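Local coordinates for extracellular protein containing a SCP domain (Bacillus anthracis, PDB 4IFA) that is of unknown function but carries an SCP (CAP-superfamily) domain, is probably extracellular, and is of interest as a vaccine candidate and possible virulence factor, at residues A247-G252 with T333-R338; S254-D259 with P268-L273; D49-M54 with Q90-G95. All coordinates share one frame; numbering follows the deposited sequence.

Contact 1: residues A247-G252 with T333-R338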
loop_
_atom_site.group_PDB
_atom_site.type_symbol
_atom_site.label_atom_id
_atom_site.label_comp_id
_atom_site.label_asym_id
_atom_site.label_seq_id
_atom_site.Cartn_x
_atom_site.Cartn_y
_atom_site.Cartn_z
ATOM N N ALA A 247 4.031 8.567 -16.338
ATOM C CA ALA A 247 4.790 8.197 -15.169
ATOM C C ALA A 247 6.089 9.005 -15.079
ATOM O O ALA A 247 6.462 9.479 -13.981
ATOM C CB ALA A 247 5.063 6.719 -15.145
ATOM N N ASP A 248 6.772 9.189 -16.217
ATOM C CA ASP A 248 8.001 10.008 -16.239
ATOM C C ASP A 248 7.729 11.447 -15.800
ATOM O O ASP A 248 8.534 12.055 -15.054
ATOM C CB ASP A 248 8.614 9.992 -17.643
ATOM C CG ASP A 248 9.099 8.630 -18.066
ATOM O OD1 ASP A 248 9.338 7.761 -17.211
ATOM O OD2 ASP A 248 9.277 8.448 -19.285
ATOM N N VAL A 249 6.594 11.999 -16.228
ATOM C CA VAL A 249 6.176 13.345 -15.780
ATOM C C VAL A 249 5.951 13.360 -14.267
ATOM O O VAL A 249 6.452 14.255 -13.575
ATOM C CB VAL A 249 4.940 13.845 -16.527
ATOM C CG1 VAL A 249 4.349 15.079 -15.882
ATOM C CG2 VAL A 249 5.285 14.088 -18.031
ATOM N N ALA A 250 5.245 12.359 -13.749
ATOM C CA ALA A 250 4.982 12.247 -12.323
ATOM C C ALA A 250 6.278 12.140 -11.493
ATOM O O ALA A 250 6.374 12.760 -10.440
ATOM C CB ALA A 250 4.078 11.077 -12.064
ATOM N N ILE A 251 7.258 11.369 -11.962
ATOM C CA ILE A 251 8.550 11.251 -11.281
ATOM C C ILE A 251 9.221 12.631 -11.188
ATOM O O ILE A 251 9.749 13.028 -10.148
ATOM C CB ILE A 251 9.500 10.321 -12.002
ATOM C CG1 ILE A 251 9.022 8.868 -11.969
ATOM C CG2 ILE A 251 10.902 10.380 -11.398
ATOM C CD1 ILE A 251 9.874 7.933 -12.830
ATOM N N GLY A 252 9.194 13.364 -12.300
ATOM C CA GLY A 252 9.764 14.716 -12.305
ATOM C C GLY A 252 9.120 15.646 -11.290
ATOM O O GLY A 252 9.790 16.454 -10.647
ATOM N N THR A 333 3.463 10.630 -6.541
ATOM C CA THR A 333 2.561 11.340 -7.427
ATOM C C THR A 333 1.846 10.403 -8.383
ATOM O O THR A 333 2.481 9.621 -9.078
ATOM C CB THR A 333 3.352 12.373 -8.284
ATOM O OG1 THR A 333 3.983 13.339 -7.430
ATOM C CG2 THR A 333 2.478 13.129 -9.270
ATOM N N GLN A 334 0.521 10.516 -8.411
ATOM C CA GLN A 334 -0.308 9.881 -9.437
ATOM C C GLN A 334 -0.707 10.944 -10.432
ATOM O O GLN A 334 -1.247 11.992 -10.035
ATOM C CB GLN A 334 -1.602 9.316 -8.848
ATOM C CG GLN A 334 -1.454 8.094 -7.978
ATOM C CD GLN A 334 -2.773 7.648 -7.366
ATOM O OE1 GLN A 334 -3.552 8.463 -6.865
ATOM N NE2 GLN A 334 -3.054 6.332 -7.420
ATOM N N ASN A 335 -0.522 10.653 -11.723
ATOM C CA ASN A 335 -1.060 11.485 -12.792
ATOM C C ASN A 335 -2.015 10.607 -13.608
ATOM O O ASN A 335 -1.635 9.611 -14.233
ATOM C CB ASN A 335 0.015 12.148 -13.656
ATOM C CG ASN A 335 0.702 13.323 -12.976
ATOM O OD1 ASN A 335 0.327 13.773 -11.847
ATOM N ND2 ASN A 335 1.726 13.830 -13.640
ATOM N N PHE A 336 -3.291 10.984 -13.573
ATOM C CA PHE A 336 -4.366 10.292 -14.259
ATOM C C PHE A 336 -4.621 11.021 -15.567
ATOM O O PHE A 336 -4.586 12.255 -15.617
ATOM C CB PHE A 336 -5.674 10.368 -13.431
ATOM C CG PHE A 336 -5.631 9.705 -12.084
ATOM C CD1 PHE A 336 -6.096 8.410 -11.945
ATOM C CD2 PHE A 336 -5.163 10.380 -10.968
ATOM C CE1 PHE A 336 -6.079 7.788 -10.717
ATOM C CE2 PHE A 336 -5.112 9.756 -9.734
ATOM C CZ PHE A 336 -5.582 8.457 -9.620
ATOM N N ILE A 337 -4.904 10.270 -16.630
ATOM C CA ILE A 337 -5.255 10.863 -17.919
ATOM C C ILE A 337 -6.406 10.142 -18.585
ATOM O O ILE A 337 -6.768 9.013 -18.242
ATOM C CB ILE A 337 -4.078 10.905 -18.926
ATOM C CG1 ILE A 337 -3.537 9.490 -19.197
ATOM C CG2 ILE A 337 -2.920 11.806 -18.367
ATOM C CD1 ILE A 337 -2.564 9.454 -20.397
ATOM N N ARG A 338 -7.038 10.875 -19.492
ATOM C CA ARG A 338 -8.032 10.343 -20.395
ATOM C C ARG A 338 -7.494 10.538 -21.793
ATOM O O ARG A 338 -7.125 11.659 -22.175
ATOM C CB ARG A 338 -9.392 11.066 -20.310
ATOM C CG ARG A 338 -10.407 10.517 -21.309
ATOM C CD ARG A 338 -11.725 11.256 -21.212
ATOM N NE ARG A 338 -12.706 10.782 -22.174
ATOM C CZ ARG A 338 -13.564 9.786 -21.988
ATOM N NH1 ARG A 338 -13.554 9.087 -20.851
ATOM N NH2 ARG A 338 -14.418 9.475 -22.953
#
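A250 sits directly on the strand: its CB lies 3.7 Å from T333 O and 3.8 Å from T333 CG2, so one methyl group touches both the backbone and the side chain of the same residue. T333 answers with its methyl branch. CG2 stands anti to the backbone N, since chi1 is -61°, and this brings it over CB and CA of A250, while OG1 is turned to the other side, beside the backbone N. V249 meets N335, two residues along the strand from T333. CG1 of V249 packs against the side-chain amide of N335, and the two side chains cross at about a right angle; the same amide group leans on the CB of A250. The orientation of that amide in the model is doubtful, so its nitrogen and oxygen may be exchanged.

Further out, T333 OG1 is hydrogen-bonded to OG of S254, one turn beyond A250 on helix 244-260, and S254 OG also makes a weak bond to A250 O. That hydroxyl pair ties the strand to the helix just beyond the alanine. V249 also touches R276 and L277 of helix 273-279, and N335 touches L273 and L277. The strand itself is held in its sheet by backbone bonds to G326 and G324 on one side and N290 and G288 on the other.

The axes of the segments 247-252 and 333-338 approach to 7.8 Å, with their directions 143° apart. An alanine at the crossing suits so short a spacing. Between the two segments the contact is all van der Waals, with 166 Å² buried in total; T333 OG1 finds its partner beyond it, in S254, consistent with a helix laid on a sheet as a buried, mostly apolar layer.

Contact 2: residues S254-D259 with P268-L273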
loop_
_atom_site.group_PDB
_atom_site.type_symbol
_atom_site.label_atom_id
_atom_site.label_comp_id
_atom_site.label_asym_id
_atom_site.label_seq_id
_atom_site.Cartn_x
_atom_site.Cartn_y
_atom_site.Cartn_z
ATOM N N SER A 254 7.517 14.684 -8.433
ATOM C CA SER A 254 7.925 14.226 -7.107
ATOM C C SER A 254 9.334 14.727 -6.745
ATOM O O SER A 254 9.589 15.190 -5.623
ATOM C CB SER A 254 7.891 12.700 -7.064
ATOM O OG SER A 254 6.531 12.250 -7.048
ATOM N N LYS A 255 10.249 14.660 -7.717
ATOM C CA LYS A 255 11.627 15.116 -7.523
ATOM C C LYS A 255 11.683 16.632 -7.298
ATOM O O LYS A 255 12.425 17.116 -6.434
ATOM C CB LYS A 255 12.492 14.713 -8.712
ATOM C CG LYS A 255 13.947 15.181 -8.631
ATOM C CD LYS A 255 14.753 14.545 -9.731
ATOM C CE LYS A 255 16.055 15.293 -10.019
ATOM N NZ LYS A 255 16.903 15.581 -8.878
ATOM N N ASP A 256 10.896 17.379 -8.063
ATOM C CA ASP A 256 10.852 18.850 -7.930
ATOM C C ASP A 256 10.374 19.244 -6.525
ATOM O O ASP A 256 10.956 20.101 -5.857
ATOM C CB ASP A 256 9.949 19.401 -9.027
ATOM C CG ASP A 256 9.858 20.904 -9.040
ATOM O OD1 ASP A 256 10.862 21.575 -8.694
ATOM O OD2 ASP A 256 8.788 21.416 -9.442
HETATM N N MSE A 257 9.332 18.576 -6.037
HETATM C CA MSE A 257 8.828 18.854 -4.673
HETATM C C MSE A 257 9.864 18.592 -3.590
HETATM O O MSE A 257 10.033 19.391 -2.671
HETATM C CB MSE A 257 7.555 18.054 -4.387
HETATM C CG MSE A 257 6.342 18.530 -5.173
HETATM SE SE MSE A 257 4.678 17.660 -4.614
HETATM C CE MSE A 257 5.079 15.898 -5.278
ATOM N N LYS A 258 10.565 17.477 -3.716
ATOM C CA LYS A 258 11.597 17.093 -2.742
ATOM C C LYS A 258 12.744 18.082 -2.805
ATOM O O LYS A 258 13.169 18.652 -1.783
ATOM C CB LYS A 258 12.116 15.694 -3.098
ATOM C CG LYS A 258 13.377 15.159 -2.355
ATOM C CD LYS A 258 13.103 14.661 -1.010
ATOM C CE LYS A 258 14.377 14.226 -0.254
ATOM N NZ LYS A 258 15.031 13.055 -0.905
ATOM N N ASP A 259 13.237 18.323 -4.013
ATOM C CA ASP A 259 14.420 19.190 -4.188
ATOM C C ASP A 259 14.172 20.657 -3.803
ATOM O O ASP A 259 15.032 21.306 -3.178
ATOM C CB ASP A 259 14.879 19.171 -5.642
ATOM C CG ASP A 259 15.568 17.863 -6.065
ATOM O OD1 ASP A 259 15.867 17.003 -5.222
ATOM O OD2 ASP A 259 15.835 17.758 -7.303
ATOM N N PRO A 268 6.618 26.099 -8.641
ATOM C CA PRO A 268 7.009 27.492 -8.772
ATOM C C PRO A 268 7.793 27.748 -10.064
ATOM O O PRO A 268 7.688 28.849 -10.635
ATOM C CB PRO A 268 7.868 27.732 -7.511
ATOM C CG PRO A 268 7.324 26.772 -6.508
ATOM C CD PRO A 268 6.975 25.557 -7.316
ATOM N N THR A 269 8.577 26.770 -10.524
ATOM C CA THR A 269 9.398 26.956 -11.742
ATOM C C THR A 269 8.932 26.213 -13.007
ATOM O O THR A 269 9.244 26.642 -14.130
ATOM C CB THR A 269 10.846 26.509 -11.507
ATOM O OG1 THR A 269 10.901 25.112 -11.204
ATOM C CG2 THR A 269 11.494 27.334 -10.368
ATOM N N LEU A 270 8.188 25.125 -12.847
ATOM C CA LEU A 270 7.779 24.283 -13.984
ATOM C C LEU A 270 6.285 24.259 -14.314
ATOM O O LEU A 270 5.865 23.533 -15.233
ATOM C CB LEU A 270 8.315 22.871 -13.801
ATOM C CG LEU A 270 9.844 22.788 -13.817
ATOM C CD1 LEU A 270 10.381 21.529 -13.115
ATOM C CD2 LEU A 270 10.415 22.927 -15.221
ATOM N N GLY A 271 5.489 25.031 -13.581
ATOM C CA GLY A 271 4.074 25.223 -13.878
ATOM C C GLY A 271 3.054 24.238 -13.335
ATOM O O GLY A 271 3.286 23.565 -12.335
ATOM N N THR A 272 1.901 24.187 -14.002
ATOM C CA THR A 272 0.761 23.394 -13.645
ATOM C C THR A 272 0.909 21.971 -14.141
ATOM O O THR A 272 1.850 21.620 -14.881
ATOM C CB THR A 272 -0.506 23.959 -14.348
ATOM O OG1 THR A 272 -0.308 23.896 -15.769
ATOM C CG2 THR A 272 -0.752 25.457 -13.952
ATOM N N LEU A 273 0.011 21.120 -13.671
ATOM C CA LEU A 273 -0.050 19.729 -14.181
ATOM C C LEU A 273 -0.070 19.718 -15.739
ATOM O O LEU A 273 0.677 19.005 -16.393
ATOM C CB LEU A 273 -1.273 19.005 -13.606
ATOM C CG LEU A 273 -1.496 17.610 -14.178
ATOM C CD1 LEU A 273 -0.363 16.646 -13.848
ATOM C CD2 LEU A 273 -2.867 17.131 -13.663
HETATM O O HOH W 1 10.180 24.429 -8.646
#
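D256 and the loop 268-273 meet through one water, one van der Waals touch and a set of bonds to neighbouring residues. The water comes first: it donates to D256 OD1 at 2.9 Å and lies 2.7 Å from T269 OG1, to which it is also hydrogen-bonded. The two side-chain oxygens themselves stay 4.3 Å apart, OD1 of D256 to OG1 of T269, so the water is what joins them.

The van der Waals part is slight: L270 CD1 lies 4.0 Å from D256 OD2 and only a little further from the carboxylate carbon, laying a methyl group beside the acid. The aspartate side chain leaves the helix toward the loop, and with CG anti to the backbone N (chi1 -178°) the carboxylate faces T269 and L270.

Direct polar bonds to the carboxylate come from residues around the two segments. N260 donates to OD1, whereas Y262 and S267 bond to OD2, so with the water both oxygens of this buried acid have two partners each. Such a set of donors would be expected to stabilise its negative charge. S267 OG also receives the backbone N of L270, which links the start of the loop to the same acid. Further down the loop, L270 O is bonded by R279, and T272 caps the following helix through D275 N.

Together this is a buried helix aspartate bonded to the connection between two helices: the chain leaves helix 244-260, turns back past its last turns, and enters helix 273-279 through an N-cap threonine, within the alpha-beta-alpha layers of the SCP domain.

Contact 3: residues D49-M54 with Q90-G95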
loop_
_atom_site.group_PDB
_atom_site.type_symbol
_atom_site.label_atom_id
_atom_site.label_comp_id
_atom_site.label_asym_id
_atom_site.label_seq_id
_atom_site.Cartn_x
_atom_site.Cartn_y
_atom_site.Cartn_z
ATOM N N ASP A 49 -2.438 -23.137 3.720
ATOM C CA ASP A 49 -1.937 -22.150 4.670
ATOM C C ASP A 49 -2.426 -20.771 4.246
ATOM O O ASP A 49 -2.634 -20.498 3.055
ATOM C CB ASP A 49 -0.403 -22.125 4.694
ATOM C CG ASP A 49 0.202 -23.295 5.428
ATOM O OD1 ASP A 49 -0.528 -24.203 5.883
ATOM O OD2 ASP A 49 1.440 -23.300 5.540
ATOM N N THR A 50 -2.616 -19.926 5.242
ATOM C CA THR A 50 -3.014 -18.550 5.020
ATOM C C THR A 50 -1.763 -17.685 4.891
ATOM O O THR A 50 -0.649 -18.117 5.214
ATOM C CB THR A 50 -3.782 -18.007 6.214
ATOM O OG1 THR A 50 -2.937 -18.125 7.357
ATOM C CG2 THR A 50 -5.097 -18.811 6.466
ATOM N N VAL A 51 -1.945 -16.464 4.421
ATOM C CA VAL A 51 -0.859 -15.472 4.358
ATOM C C VAL A 51 -0.243 -15.323 5.754
ATOM O O VAL A 51 0.981 -15.363 5.899
ATOM C CB VAL A 51 -1.386 -14.116 3.875
ATOM C CG1 VAL A 51 -0.360 -13.028 4.100
ATOM C CG2 VAL A 51 -1.814 -14.216 2.441
ATOM N N LEU A 52 -1.055 -15.158 6.790
ATOM C CA LEU A 52 -0.516 -15.018 8.160
ATOM C C LEU A 52 0.343 -16.213 8.569
ATOM O O LEU A 52 1.396 -16.030 9.228
ATOM C CB LEU A 52 -1.619 -14.764 9.187
ATOM C CG LEU A 52 -1.158 -14.668 10.631
ATOM C CD1 LEU A 52 -0.093 -13.585 10.831
ATOM C CD2 LEU A 52 -2.408 -14.369 11.481
ATOM N N ASN A 53 -0.082 -17.428 8.199
ATOM C CA ASN A 53 0.682 -18.661 8.496
ATOM C C ASN A 53 2.095 -18.615 7.922
ATOM O O ASN A 53 2.985 -19.311 8.420
ATOM C CB ASN A 53 0.020 -19.940 7.901
ATOM C CG ASN A 53 -1.295 -20.371 8.559
ATOM O OD1 ASN A 53 -2.084 -21.097 7.907
ATOM N ND2 ASN A 53 -1.530 -20.002 9.824
HETATM N N MSE A 54 2.304 -17.834 6.858
HETATM C CA MSE A 54 3.633 -17.741 6.242
HETATM C C MSE A 54 4.603 -16.845 7.035
HETATM O O MSE A 54 5.839 -16.985 6.921
HETATM C CB MSE A 54 3.521 -17.231 4.811
HETATM C CG MSE A 54 2.445 -17.930 3.980
HETATM SE SE MSE A 54 2.753 -19.838 3.830
HETATM C CE MSE A 54 4.182 -19.510 2.946
ATOM N N GLN A 90 -6.769 -12.073 -5.724
ATOM C CA GLN A 90 -5.846 -12.829 -4.841
ATOM C C GLN A 90 -4.579 -12.028 -4.461
ATOM O O GLN A 90 -3.573 -12.568 -4.003
ATOM C CB GLN A 90 -5.451 -14.164 -5.488
ATOM C CG GLN A 90 -6.613 -15.030 -5.906
ATOM C CD GLN A 90 -7.437 -15.562 -4.762
ATOM O OE1 GLN A 90 -6.999 -15.608 -3.612
ATOM N NE2 GLN A 90 -8.656 -15.994 -5.078
ATOM N N TYR A 91 -4.602 -10.710 -4.668
ATOM C CA TYR A 91 -3.382 -9.902 -4.524
ATOM C C TYR A 91 -2.813 -9.961 -3.147
ATOM O O TYR A 91 -3.500 -9.697 -2.140
ATOM C CB TYR A 91 -3.662 -8.415 -4.887
ATOM C CG TYR A 91 -2.439 -7.529 -4.909
ATOM C CD1 TYR A 91 -1.913 -7.114 -6.102
ATOM C CD2 TYR A 91 -1.786 -7.174 -3.745
ATOM C CE1 TYR A 91 -0.748 -6.348 -6.158
ATOM C CE2 TYR A 91 -0.604 -6.422 -3.769
ATOM C CZ TYR A 91 -0.091 -6.022 -4.984
ATOM O OH TYR A 91 1.047 -5.243 -5.045
ATOM N N VAL A 92 -1.533 -10.355 -3.092
ATOM C CA VAL A 92 -0.762 -10.325 -1.878
ATOM C C VAL A 92 0.699 -10.074 -2.248
ATOM O O VAL A 92 1.155 -10.430 -3.356
ATOM C CB VAL A 92 -0.896 -11.623 -1.052
ATOM C CG1 VAL A 92 -0.481 -12.831 -1.818
ATOM C CG2 VAL A 92 -0.111 -11.536 0.272
ATOM N N GLN A 93 1.394 -9.388 -1.351
ATOM C CA GLN A 93 2.850 -9.206 -1.485
ATOM C C GLN A 93 3.464 -9.510 -0.137
ATOM O O GLN A 93 2.956 -9.124 0.922
ATOM C CB GLN A 93 3.181 -7.786 -1.978
ATOM C CG GLN A 93 2.629 -6.663 -1.128
ATOM C CD GLN A 93 2.868 -5.273 -1.734
ATOM O OE1 GLN A 93 2.482 -5.039 -2.877
ATOM N NE2 GLN A 93 3.454 -4.347 -0.965
ATOM N N PHE A 94 4.531 -10.304 -0.166
ATOM C CA PHE A 94 5.265 -10.770 1.035
ATOM C C PHE A 94 6.621 -10.104 1.090
ATOM O O PHE A 94 7.270 -9.929 0.061
ATOM C CB PHE A 94 5.495 -12.288 0.998
ATOM C CG PHE A 94 4.248 -13.137 1.013
ATOM C CD1 PHE A 94 3.753 -13.638 2.213
ATOM C CD2 PHE A 94 3.573 -13.449 -0.158
ATOM C CE1 PHE A 94 2.630 -14.457 2.253
ATOM C CE2 PHE A 94 2.436 -14.275 -0.131
ATOM C CZ PHE A 94 1.965 -14.774 1.075
ATOM N N GLY A 95 7.060 -9.743 2.276
ATOM C CA GLY A 95 8.401 -9.178 2.464
ATOM C C GLY A 95 9.320 -10.235 3.041
ATOM O O GLY A 95 9.021 -10.826 4.116
#
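The short helical turn 51-54 packs on one face of the seven-stranded antiparallel sheet, V51 and M54 against V92 and F94. V51 does most of the work. Its CG2 meets CG2 of V92 tip to tip at 3.8 Å, and its other methyl, CG1, reaches CE1 of F94 at 3.8 Å. Both branches are in use because the chi1 of 167° sets CG1 anti to the backbone N and CG2 beside it, so that both methyls lie in the angle between V92 and F94. M54, a selenomethionine here, reaches the same ring atom with CB and CG: CB lies 3.9 Å from F94 CE1, and CG is just as near, so the start of the chain makes the contact before it bends away at chi2 and chi3. V51 and M54 both approach the phenyl ring obliquely. Within the strand, V92 CG2 lies over one face of F94, 3.7 Å above the plane and shifted toward the rim.

V92 and F94 alternate with Q93 on strand 92-97, which lies between strands 80-84 and 100-106 in the sheet of the N-terminal region. The facing pair is also covered by helix 59-66, where W66 meets the F94 ring edge-to-face and also touches V51 and V92.

A capping box of T50 and N53 starts the helical turn. N53 N donates to T50 OG1 at 3.1 Å, and T50 N donates back to N53 OD1 at 3.0 Å, nearly straight at 172° though the donor stands well above the carbonyl plane. On the other side of the strand, the Y91 hydroxyl donates to Q93 OE1 at 2.6 Å, in the carbonyl plane, and Q93 NE2 goes on to bond Q223 of helix 210-234.

How the contacts relate
From the N terminus, contact 3 comes first: residues 49-54 meet 90-95, closing a loop that holds helix 59-66 and strands 71-74 and 80-84 and tying the turn 51-54 to the seven-stranded sheet. It is complete long before helix 244-260 begins. That helix then opens contact 1, which waits for strand 331-338 near the C terminus, and contact 2 closes inside this span at 268-273. Contacts 1 and 2 touch and share the helix: contact 1 lays it on the four-stranded mixed sheet, while contact 2 joins it to the loop before helix 273-279. Contact 3 lies across the chain's centre, its centre about 30 Å from that of contact 1.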